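Local coordinates for protein methyl-coenzyme M reductase subunit beta (Methanosarcina barkeri, PDB 1E6Y) that forms part of the nickel enzyme that makes methane from methyl-coenzyme M, with coenzyme B as reductant, in the final step of methanogenesis, at residues A133-I138 with A155-Y160; A309-N314 with S325-Y330; F331-E336 with K348-A353. One frame throughout, in Å; residues are numbered along the deposited sequence.

Contact 1: residues A133-I138 with A155-Y160; sequences AVTQTI and AVWGSY
Val-156 meets two apolar side chains of helix 125-141 that stand one turn apart. Its CG2 branch comes to 4.1 Å from Val-134 CG1, the two side chains crossing at a slant, and more loosely to 4.5 Å from Ile-138 CD1. Ile-49 of helix 46-55 touches all three residues and closes the cluster. Thr-135 OG1 also rests against the branch point of Val-156, 3.6 Å from its CB, a polar atom against an apolar side chain.

The polar part is a single weak hydrogen bond. Trp-157 NE1 donates to Thr-135 OG1 at 3.2 Å, but the N-H...O angle of 124° is strongly bent, although the hydroxyl lies at the edge of the indole and near its plane. With chi1 at -59°, Thr-135 holds OG1 beside its own backbone N, where it also bonds to Ala-131 O, its stronger partner.

The backbone evidence places this contact at a helix end: Gly-158, with a phi of 66°, is the first residue to leave helical geometry, and a type II' turn runs from Trp-157 to Tyr-160. The contact thus joins the middle of one helix to the last turn of the next, a buried helix-helix packing in the N-terminal domain of the beta subunit.

Contact 2: residues A309-N314 with S325-Y330; sequences AATLVN and SSTLLY
Thr-327 meets Ala-310, Thr-311 and Asn-314 in a buried contact between consecutive helices, 296-318 and 323-339, in the C-terminal domain of the beta subunit. The short segment axes pass 9.0 Å apart with their directions at 140°, so the helices run roughly antiparallel but splayed.

Thr-327 divides its two branches between two tasks. With chi1 at -63°, CG2 points anti to the backbone N and presses on the opposite backbone, 3.4 Å from Thr-311 N and 3.6 Å from Ala-310 CB; the short alanine side chain probably helps this approach. The other branch, OG1, accepts a hydrogen bond of 2.8 Å from Asn-314 ND2. That bond is nearly straight, at 161°, and OG1 lies close to the plane of the amide. OG1 also bonds to Asn-323 O one turn back, while Asn-314 ND2 has a second partner in Val-112 O of the gamma subunit, tying the pair to the subunit interface. Shortening Thr-327 to alanine removes both branches and is likely to leave the Asn-314 amide without its acceptor across the helices and to open a gap over the backbone of Ala-310 and Thr-311.

Beside this pair, Leu-328 CD1 lies tightly, at 3.2 Å, against Thr-311 OG1, a hydroxyl already bonded to Thr-307 O in its own helix. Helix 387-395 covers that side, with Cys-389 touching both residues. Together these contacts describe a helical hairpin whose arms run roughly antiparallel, joined by threonine packing and one amide-hydroxyl bond.

Contact 3: residues F331-E336 with K348-A353; sequences FNDILE and KVEGTA
The carboxylates of Asp-333 and Glu-350 stack, their planes 18° apart, with Glu-350 OE1 3.8 Å from Asp-333 CG. The carboxylate of Glu-336 is turned steeply against that of Glu-350 instead, and its OE1 approaches Glu-350 OE2 to 3.9 Å. The amide of Asn-332 is placed differently: its ND2 sits at the edge of the Phe-331 ring, in the ring plane, and meets Val-349 CG1 across the helices at 3.4 Å.

Glu-350 reaches this acidic group through an extended chain. Its CG stands anti to the backbone N (chi1 -172°), which carries the carboxylate across to the other helix until OE2 lies 3.7 Å from Asp-333 CA. No direct hydrogen bond joins the segments, but two waters bridge them. One lies 2.6 Å from Glu-350 OE1 and also near Asp-333 OD1; the other donates to Glu-350 OE2 at 2.8 Å and weakly to Glu-336 OE2.

Three acidic groups so close would probably raise one another's affinity for protons, an effect that nearby cations are likely to offset. Asp-333 forms salt bridges with Lys-337 and a basic side chain of another subunit, its OD2 also bonding to Tyr-103 OH of the gamma subunit; Glu-336 pairs with Arg-239 of the gamma subunit and, through OE2, with Gly-343 N. Asn-332 is held by Cys-344 N at OD1 and by Leu-328 O and Thr-307 OG1 at ND2, which fixes its amide where Val-349 packs.

The segment axes are 9.2 Å apart, their directions at 137°. Here, then, successive, roughly antiparallel helices meet through a hydrated acidic cluster at a subunit junction; the second of them, 348-358, ends at Phe-358 of the coenzyme pocket.

All three contacts are buried helix-to-helix meetings, yet they divide between two parts of the chain. Contact 1 lies in the N-terminal domain, on the opposite side of the chain's centre from the others, its centre 43 Å from that of contact 2 and 46 Å from that of contact 3. Contacts 2 and 3 share helix 323-339 and touch directly: Ala-353 CB packs 3.2 Å from Leu-329 N. Their chemistry differs accordingly. Contact 1 mixes aliphatic packing with a threonine-tryptophan meeting, its one polar bond weak; contact 2 is a close fit around a threonine, with one strong interhelical hydrogen bond; contact 3 is charged and water-bridged, where cations of this chain and two other subunits probably offset the acids.

Contact 1: residues A133-I138 with A155-Y160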
loop_
_atom_site.group_PDB
_atom_site.type_symbol
_atom_site.label_atom_id
_atom_site.label_comp_id
_atom_site.label_asym_id
_atom_site.label_seq_id
_atom_site.Cartn_x
_atom_site.Cartn_y
_atom_site.Cartn_z
ATOM N N ALA E 133 4.146 -13.370 -25.791
ATOM C CA ALA E 133 4.582 -14.272 -26.854
ATOM C C ALA E 133 3.977 -15.662 -26.687
ATOM O O ALA E 133 3.446 -16.231 -27.643
ATOM C CB ALA E 133 6.101 -14.357 -26.876
ATOM N N VAL E 134 4.008 -16.179 -25.460
ATOM C CA VAL E 134 3.401 -17.473 -25.152
ATOM C C VAL E 134 1.883 -17.438 -25.345
ATOM O O VAL E 134 1.316 -18.330 -25.974
ATOM C CB VAL E 134 3.735 -17.914 -23.702
ATOM C CG1 VAL E 134 3.016 -19.210 -23.358
ATOM C CG2 VAL E 134 5.233 -18.100 -23.549
ATOM N N THR E 135 1.247 -16.361 -24.886
ATOM C CA THR E 135 -0.202 -16.196 -25.021
ATOM C C THR E 135 -0.633 -16.175 -26.491
ATOM O O THR E 135 -1.546 -16.906 -26.882
ATOM C CB THR E 135 -0.686 -14.896 -24.330
ATOM O OG1 THR E 135 -0.348 -14.940 -22.938
ATOM C CG2 THR E 135 -2.194 -14.742 -24.469
ATOM N N GLN E 136 0.054 -15.371 -27.304
ATOM C CA GLN E 136 -0.229 -15.287 -28.735
ATOM C C GLN E 136 0.018 -16.619 -29.447
ATOM O O GLN E 136 -0.778 -17.030 -30.298
ATOM C CB GLN E 136 0.625 -14.194 -29.383
ATOM C CG GLN E 136 0.443 -14.071 -30.895
ATOM C CD GLN E 136 -0.905 -13.486 -31.284
ATOM O OE1 GLN E 136 -1.246 -12.372 -30.886
ATOM N NE2 GLN E 136 -1.658 -14.215 -32.103
ATOM N N THR E 137 1.100 -17.300 -29.070
ATOM C CA THR E 137 1.465 -18.576 -29.682
ATOM C C THR E 137 0.413 -19.654 -29.429
ATOM O O THR E 137 0.034 -20.382 -30.348
ATOM C CB THR E 137 2.840 -19.065 -29.167
ATOM O OG1 THR E 137 3.858 -18.144 -29.578
ATOM C CG2 THR E 137 3.168 -20.454 -29.723
ATOM N N ILE E 138 -0.092 -19.718 -28.198
ATOM C CA ILE E 138 -1.118 -20.696 -27.842
ATOM C C ILE E 138 -2.447 -20.375 -28.524
ATOM O O ILE E 138 -3.121 -21.269 -29.042
ATOM C CB ILE E 138 -1.319 -20.763 -26.309
ATOM C CG1 ILE E 138 -0.051 -21.305 -25.645
ATOM C CG2 ILE E 138 -2.514 -21.648 -25.966
ATOM C CD1 ILE E 138 -0.124 -21.368 -24.135
ATOM N N ALA E 155 -4.276 -18.276 -18.057
ATOM C CA ALA E 155 -3.469 -19.476 -17.844
ATOM C C ALA E 155 -1.995 -19.084 -17.790
ATOM O O ALA E 155 -1.220 -19.656 -17.023
ATOM C CB ALA E 155 -3.706 -20.484 -18.963
ATOM N N VAL E 156 -1.648 -18.034 -18.531
ATOM C CA VAL E 156 -0.280 -17.533 -18.591
ATOM C C VAL E 156 -0.038 -16.412 -17.573
ATOM O O VAL E 156 0.908 -16.475 -16.787
ATOM C CB VAL E 156 0.058 -17.011 -20.015
ATOM C CG1 VAL E 156 1.513 -16.572 -20.089
ATOM C CG2 VAL E 156 -0.221 -18.092 -21.052
ATOM N N TRP E 157 -0.934 -15.426 -17.552
ATOM C CA TRP E 157 -0.741 -14.192 -16.789
ATOM C C TRP E 157 -1.335 -14.227 -15.379
ATOM O O TRP E 157 -1.165 -13.278 -14.611
ATOM C CB TRP E 157 -1.354 -13.006 -17.542
ATOM C CG TRP E 157 -0.631 -12.596 -18.789
ATOM C CD1 TRP E 157 -0.750 -13.160 -20.026
ATOM C CD2 TRP E 157 0.197 -11.439 -18.957
ATOM N NE1 TRP E 157 -0.067 -12.417 -20.958
ATOM C CE2 TRP E 157 0.526 -11.353 -20.330
ATOM C CE3 TRP E 157 0.692 -10.460 -18.081
ATOM C CZ2 TRP E 157 1.325 -10.328 -20.849
ATOM C CZ3 TRP E 157 1.486 -9.439 -18.598
ATOM C CH2 TRP E 157 1.792 -9.383 -19.971
ATOM N N GLY E 158 -2.133 -15.250 -15.083
ATOM C CA GLY E 158 -2.793 -15.327 -13.790
ATOM C C GLY E 158 -3.815 -14.225 -13.558
ATOM O O GLY E 158 -4.658 -13.959 -14.416
ATOM N N SER E 159 -3.718 -13.555 -12.411
ATOM C CA SER E 159 -4.697 -12.536 -12.032
ATOM C C SER E 159 -4.331 -11.113 -12.444
ATOM O O SER E 159 -5.078 -10.176 -12.165
ATOM C CB SER E 159 -4.954 -12.577 -10.527
ATOM O OG SER E 159 -6.022 -13.457 -10.224
ATOM N N TYR E 160 -3.190 -10.949 -13.108
ATOM C CA TYR E 160 -2.817 -9.654 -13.677
ATOM C C TYR E 160 -3.801 -9.262 -14.787
ATOM O O TYR E 160 -4.001 -10.025 -15.730
ATOM C CB TYR E 160 -1.392 -9.721 -14.240
ATOM C CG TYR E 160 -0.828 -8.372 -14.639
ATOM C CD1 TYR E 160 -0.360 -7.478 -13.675
ATOM C CD2 TYR E 160 -0.808 -7.965 -15.978
ATOM C CE1 TYR E 160 0.101 -6.208 -14.028
ATOM C CE2 TYR E 160 -0.345 -6.699 -16.342
ATOM C CZ TYR E 160 0.106 -5.826 -15.362
ATOM O OH TYR E 160 0.557 -4.576 -15.715
#

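Contact 2: residues A309-N314 with S325-Y330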
loop_
_atom_site.group_PDB
_atom_site.type_symbol
_atom_site.label_atom_id
_atom_site.label_comp_id
_atom_site.label_asym_id
_atom_site.label_seq_id
_atom_site.Cartn_x
_atom_site.Cartn_y
_atom_site.Cartn_z
ATOM N N ALA E 309 33.253 -17.201 5.956
ATOM C CA ALA E 309 34.052 -18.374 6.303
ATOM C C ALA E 309 33.428 -19.127 7.477
ATOM O O ALA E 309 33.254 -20.347 7.421
ATOM C CB ALA E 309 35.478 -17.958 6.639
ATOM N N ALA E 310 32.995 -18.375 8.487
ATOM C CA ALA E 310 32.327 -18.950 9.651
ATOM C C ALA E 310 31.013 -19.616 9.260
ATOM O O ALA E 310 30.659 -20.656 9.807
ATOM C CB ALA E 310 32.080 -17.873 10.702
ATOM N N THR E 311 30.297 -19.019 8.306
ATOM C CA THR E 311 29.056 -19.599 7.791
ATOM C C THR E 311 29.329 -20.940 7.114
ATOM O O THR E 311 28.658 -21.935 7.392
ATOM C CB THR E 311 28.367 -18.655 6.774
ATOM O OG1 THR E 311 27.953 -17.453 7.435
ATOM C CG2 THR E 311 27.148 -19.329 6.157
ATOM N N LEU E 312 30.338 -20.968 6.249
ATOM C CA LEU E 312 30.701 -22.188 5.540
ATOM C C LEU E 312 31.138 -23.293 6.502
ATOM O O LEU E 312 30.773 -24.454 6.323
ATOM C CB LEU E 312 31.806 -21.894 4.518
ATOM C CG LEU E 312 31.378 -21.026 3.329
ATOM C CD1 LEU E 312 32.569 -20.742 2.430
ATOM C CD2 LEU E 312 30.286 -21.732 2.548
ATOM N N VAL E 313 31.795 -22.901 7.590
ATOM C CA VAL E 313 32.266 -23.852 8.594
ATOM C C VAL E 313 31.130 -24.338 9.497
ATOM O O VAL E 313 30.998 -25.541 9.738
ATOM C CB VAL E 313 33.398 -23.231 9.459
ATOM C CG1 VAL E 313 33.725 -24.131 10.649
ATOM C CG2 VAL E 313 34.642 -23.021 8.607
ATOM N N ASN E 314 30.284 -23.414 9.947
ATOM C CA ASN E 314 29.224 -23.747 10.898
ATOM C C ASN E 314 28.002 -24.383 10.238
ATOM O O ASN E 314 27.454 -25.363 10.748
ATOM C CB ASN E 314 28.800 -22.502 11.681
ATOM C CG ASN E 314 28.055 -22.846 12.957
ATOM O OD1 ASN E 314 28.387 -23.812 13.647
ATOM N ND2 ASN E 314 27.025 -22.068 13.267
ATOM N N SER E 325 22.109 -17.623 10.678
ATOM C CA SER E 325 21.658 -16.415 11.367
ATOM C C SER E 325 22.478 -16.146 12.625
ATOM O O SER E 325 22.955 -15.030 12.838
ATOM C CB SER E 325 20.160 -16.492 11.706
ATOM O OG SER E 325 19.855 -17.583 12.556
ATOM N N SER E 326 22.736 -17.200 13.396
ATOM C CA SER E 326 23.535 -17.077 14.612
ATOM C C SER E 326 25.023 -16.934 14.292
ATOM O O SER E 326 25.760 -16.269 15.021
ATOM C CB SER E 326 23.307 -18.288 15.520
ATOM O OG SER E 326 23.509 -19.499 14.815
ATOM N N THR E 327 25.452 -17.526 13.178
ATOM C CA THR E 327 26.843 -17.419 12.740
ATOM C C THR E 327 27.214 -15.970 12.433
ATOM O O THR E 327 28.244 -15.479 12.887
ATOM C CB THR E 327 27.107 -18.278 11.482
ATOM O OG1 THR E 327 26.900 -19.661 11.791
ATOM C CG2 THR E 327 28.529 -18.084 10.999
ATOM N N LEU E 328 26.360 -15.288 11.673
ATOM C CA LEU E 328 26.583 -13.889 11.317
ATOM C C LEU E 328 26.582 -12.992 12.556
ATOM O O LEU E 328 27.383 -12.061 12.658
ATOM C CB LEU E 328 25.505 -13.419 10.332
ATOM C CG LEU E 328 25.779 -13.564 8.830
ATOM C CD1 LEU E 328 26.288 -14.961 8.510
ATOM C CD2 LEU E 328 24.503 -13.259 8.050
ATOM N N LEU E 329 25.709 -13.309 13.512
ATOM C CA LEU E 329 25.626 -12.565 14.766
ATOM C C LEU E 329 26.890 -12.776 15.591
ATOM O O LEU E 329 27.621 -11.828 15.888
ATOM C CB LEU E 329 24.405 -13.021 15.573
ATOM C CG LEU E 329 23.750 -12.037 16.555
ATOM C CD1 LEU E 329 22.495 -12.682 17.123
ATOM C CD2 LEU E 329 24.700 -11.654 17.683
ATOM N N TYR E 330 27.179 -14.035 15.899
ATOM C CA TYR E 330 28.206 -14.345 16.877
ATOM C C TYR E 330 29.633 -14.269 16.371
ATOM O O TYR E 330 30.523 -13.897 17.131
ATOM C CB TYR E 330 27.920 -15.700 17.524
ATOM C CG TYR E 330 26.749 -15.613 18.468
ATOM C CD1 TYR E 330 25.514 -16.156 18.122
ATOM C CD2 TYR E 330 26.807 -14.773 19.578
ATOM C CE1 TYR E 330 24.362 -15.841 18.840
ATOM C CE2 TYR E 330 25.668 -14.451 20.298
ATOM C CZ TYR E 330 24.449 -14.974 19.921
ATOM O OH TYR E 330 23.312 -14.549 20.564
#

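Contact 3: residues F331-E336 with K348-A353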
loop_
_atom_site.group_PDB
_atom_site.type_symbol
_atom_site.label_atom_id
_atom_site.label_comp_id
_atom_site.label_asym_id
_atom_site.label_seq_id
_atom_site.Cartn_x
_atom_site.Cartn_y
_atom_site.Cartn_z
ATOM N N PHE E 331 29.842 -14.483 15.074
ATOM C CA PHE E 331 31.181 -14.275 14.524
ATOM C C PHE E 331 31.611 -12.838 14.779
ATOM O O PHE E 331 32.716 -12.587 15.265
ATOM C CB PHE E 331 31.237 -14.558 13.016
ATOM C CG PHE E 331 32.540 -14.141 12.386
ATOM C CD1 PHE E 331 33.691 -14.898 12.587
ATOM C CD2 PHE E 331 32.656 -12.901 11.761
ATOM C CE1 PHE E 331 34.945 -14.417 12.197
ATOM C CE2 PHE E 331 33.904 -12.412 11.368
ATOM C CZ PHE E 331 35.050 -13.171 11.589
ATOM N N ASN E 332 30.716 -11.900 14.472
ATOM C CA ASN E 332 31.022 -10.482 14.576
ATOM C C ASN E 332 30.996 -9.975 16.011
ATOM O O ASN E 332 31.848 -9.182 16.409
ATOM C CB ASN E 332 30.055 -9.679 13.707
ATOM C CG ASN E 332 30.382 -9.801 12.238
ATOM O OD1 ASN E 332 31.396 -9.280 11.781
ATOM N ND2 ASN E 332 29.608 -10.608 11.523
ATOM N N ASP E 333 30.040 -10.471 16.793
ATOM C CA ASP E 333 29.957 -10.165 18.218
ATOM C C ASP E 333 31.242 -10.593 18.931
ATOM O O ASP E 333 31.895 -9.782 19.590
ATOM C CB ASP E 333 28.746 -10.883 18.826
ATOM C CG ASP E 333 28.386 -10.387 20.221
ATOM O OD1 ASP E 333 29.060 -9.480 20.754
ATOM O OD2 ASP E 333 27.407 -10.912 20.789
ATOM N N ILE E 334 31.638 -11.846 18.722
ATOM C CA ILE E 334 32.818 -12.404 19.379
ATOM C C ILE E 334 34.114 -11.800 18.825
ATOM O O ILE E 334 35.077 -11.605 19.570
ATOM C CB ILE E 334 32.869 -13.948 19.237
ATOM C CG1 ILE E 334 31.634 -14.573 19.885
ATOM C CG2 ILE E 334 34.115 -14.503 19.916
ATOM C CD1 ILE E 334 31.478 -16.051 19.581
ATOM N N LEU E 335 34.109 -11.445 17.541
ATOM C CA LEU E 335 35.250 -10.767 16.926
ATOM C C LEU E 335 35.518 -9.428 17.601
ATOM O O LEU E 335 36.672 -9.076 17.852
ATOM C CB LEU E 335 35.005 -10.543 15.429
ATOM C CG LEU E 335 36.124 -9.850 14.644
ATOM C CD1 LEU E 335 37.371 -10.719 14.649
ATOM C CD2 LEU E 335 35.667 -9.583 13.218
ATOM N N GLU E 336 34.453 -8.679 17.884
ATOM C CA GLU E 336 34.592 -7.396 18.562
ATOM C C GLU E 336 35.134 -7.584 19.973
ATOM O O GLU E 336 35.984 -6.818 20.428
ATOM C CB GLU E 336 33.247 -6.666 18.625
ATOM C CG GLU E 336 32.727 -6.178 17.277
ATOM C CD GLU E 336 31.579 -5.192 17.407
ATOM O OE1 GLU E 336 30.935 -5.158 18.476
ATOM O OE2 GLU E 336 31.299 -4.468 16.430
ATOM N N LYS E 348 26.407 -3.676 11.479
ATOM C CA LYS E 348 25.216 -3.921 10.668
ATOM C C LYS E 348 25.034 -5.370 10.230
ATOM O O LYS E 348 23.904 -5.806 10.001
ATOM C CB LYS E 348 25.190 -2.998 9.446
ATOM C CG LYS E 348 25.074 -1.521 9.804
ATOM C CD LYS E 348 24.099 -0.788 8.901
ATOM C CE LYS E 348 24.750 -0.378 7.594
ATOM N NZ LYS E 348 25.492 0.907 7.713
ATOM N N VAL E 349 26.123 -6.127 10.121
ATOM C CA VAL E 349 25.985 -7.561 9.881
ATOM C C VAL E 349 25.464 -8.242 11.141
ATOM O O VAL E 349 24.533 -9.041 11.079
ATOM C CB VAL E 349 27.316 -8.217 9.445
ATOM C CG1 VAL E 349 27.152 -9.731 9.373
ATOM C CG2 VAL E 349 27.741 -7.680 8.082
ATOM N N GLU E 350 26.022 -7.867 12.289
ATOM C CA GLU E 350 25.537 -8.370 13.571
ATOM C C GLU E 350 24.079 -7.979 13.788
ATOM O O GLU E 350 23.261 -8.814 14.168
ATOM C CB GLU E 350 26.391 -7.817 14.712
ATOM C CG GLU E 350 26.091 -8.439 16.059
ATOM C CD GLU E 350 26.836 -7.769 17.198
ATOM O OE1 GLU E 350 26.303 -7.776 18.327
ATOM O OE2 GLU E 350 27.955 -7.255 16.975
ATOM N N GLY E 351 23.761 -6.717 13.501
ATOM C CA GLY E 351 22.403 -6.225 13.644
ATOM C C GLY E 351 21.429 -6.950 12.737
ATOM O O GLY E 351 20.393 -7.435 13.197
ATOM N N THR E 352 21.774 -7.055 11.455
ATOM C CA THR E 352 20.976 -7.830 10.512
ATOM C C THR E 352 20.762 -9.248 11.040
ATOM O O THR E 352 19.635 -9.743 11.059
ATOM C CB THR E 352 21.657 -7.906 9.127
ATOM O OG1 THR E 352 21.772 -6.589 8.576
ATOM C CG2 THR E 352 20.845 -8.774 8.172
ATOM N N ALA E 353 21.817 -9.824 11.611
ATOM C CA ALA E 353 21.782 -11.201 12.094
ATOM C C ALA E 353 20.895 -11.374 13.324
ATOM O O ALA E 353 20.308 -12.436 13.520
ATOM C CB ALA E 353 23.187 -11.681 12.396
HETATM O O HOH W 1 27.452 -6.753 20.477
HETATM O O HOH W 2 29.527 -6.222 14.967
#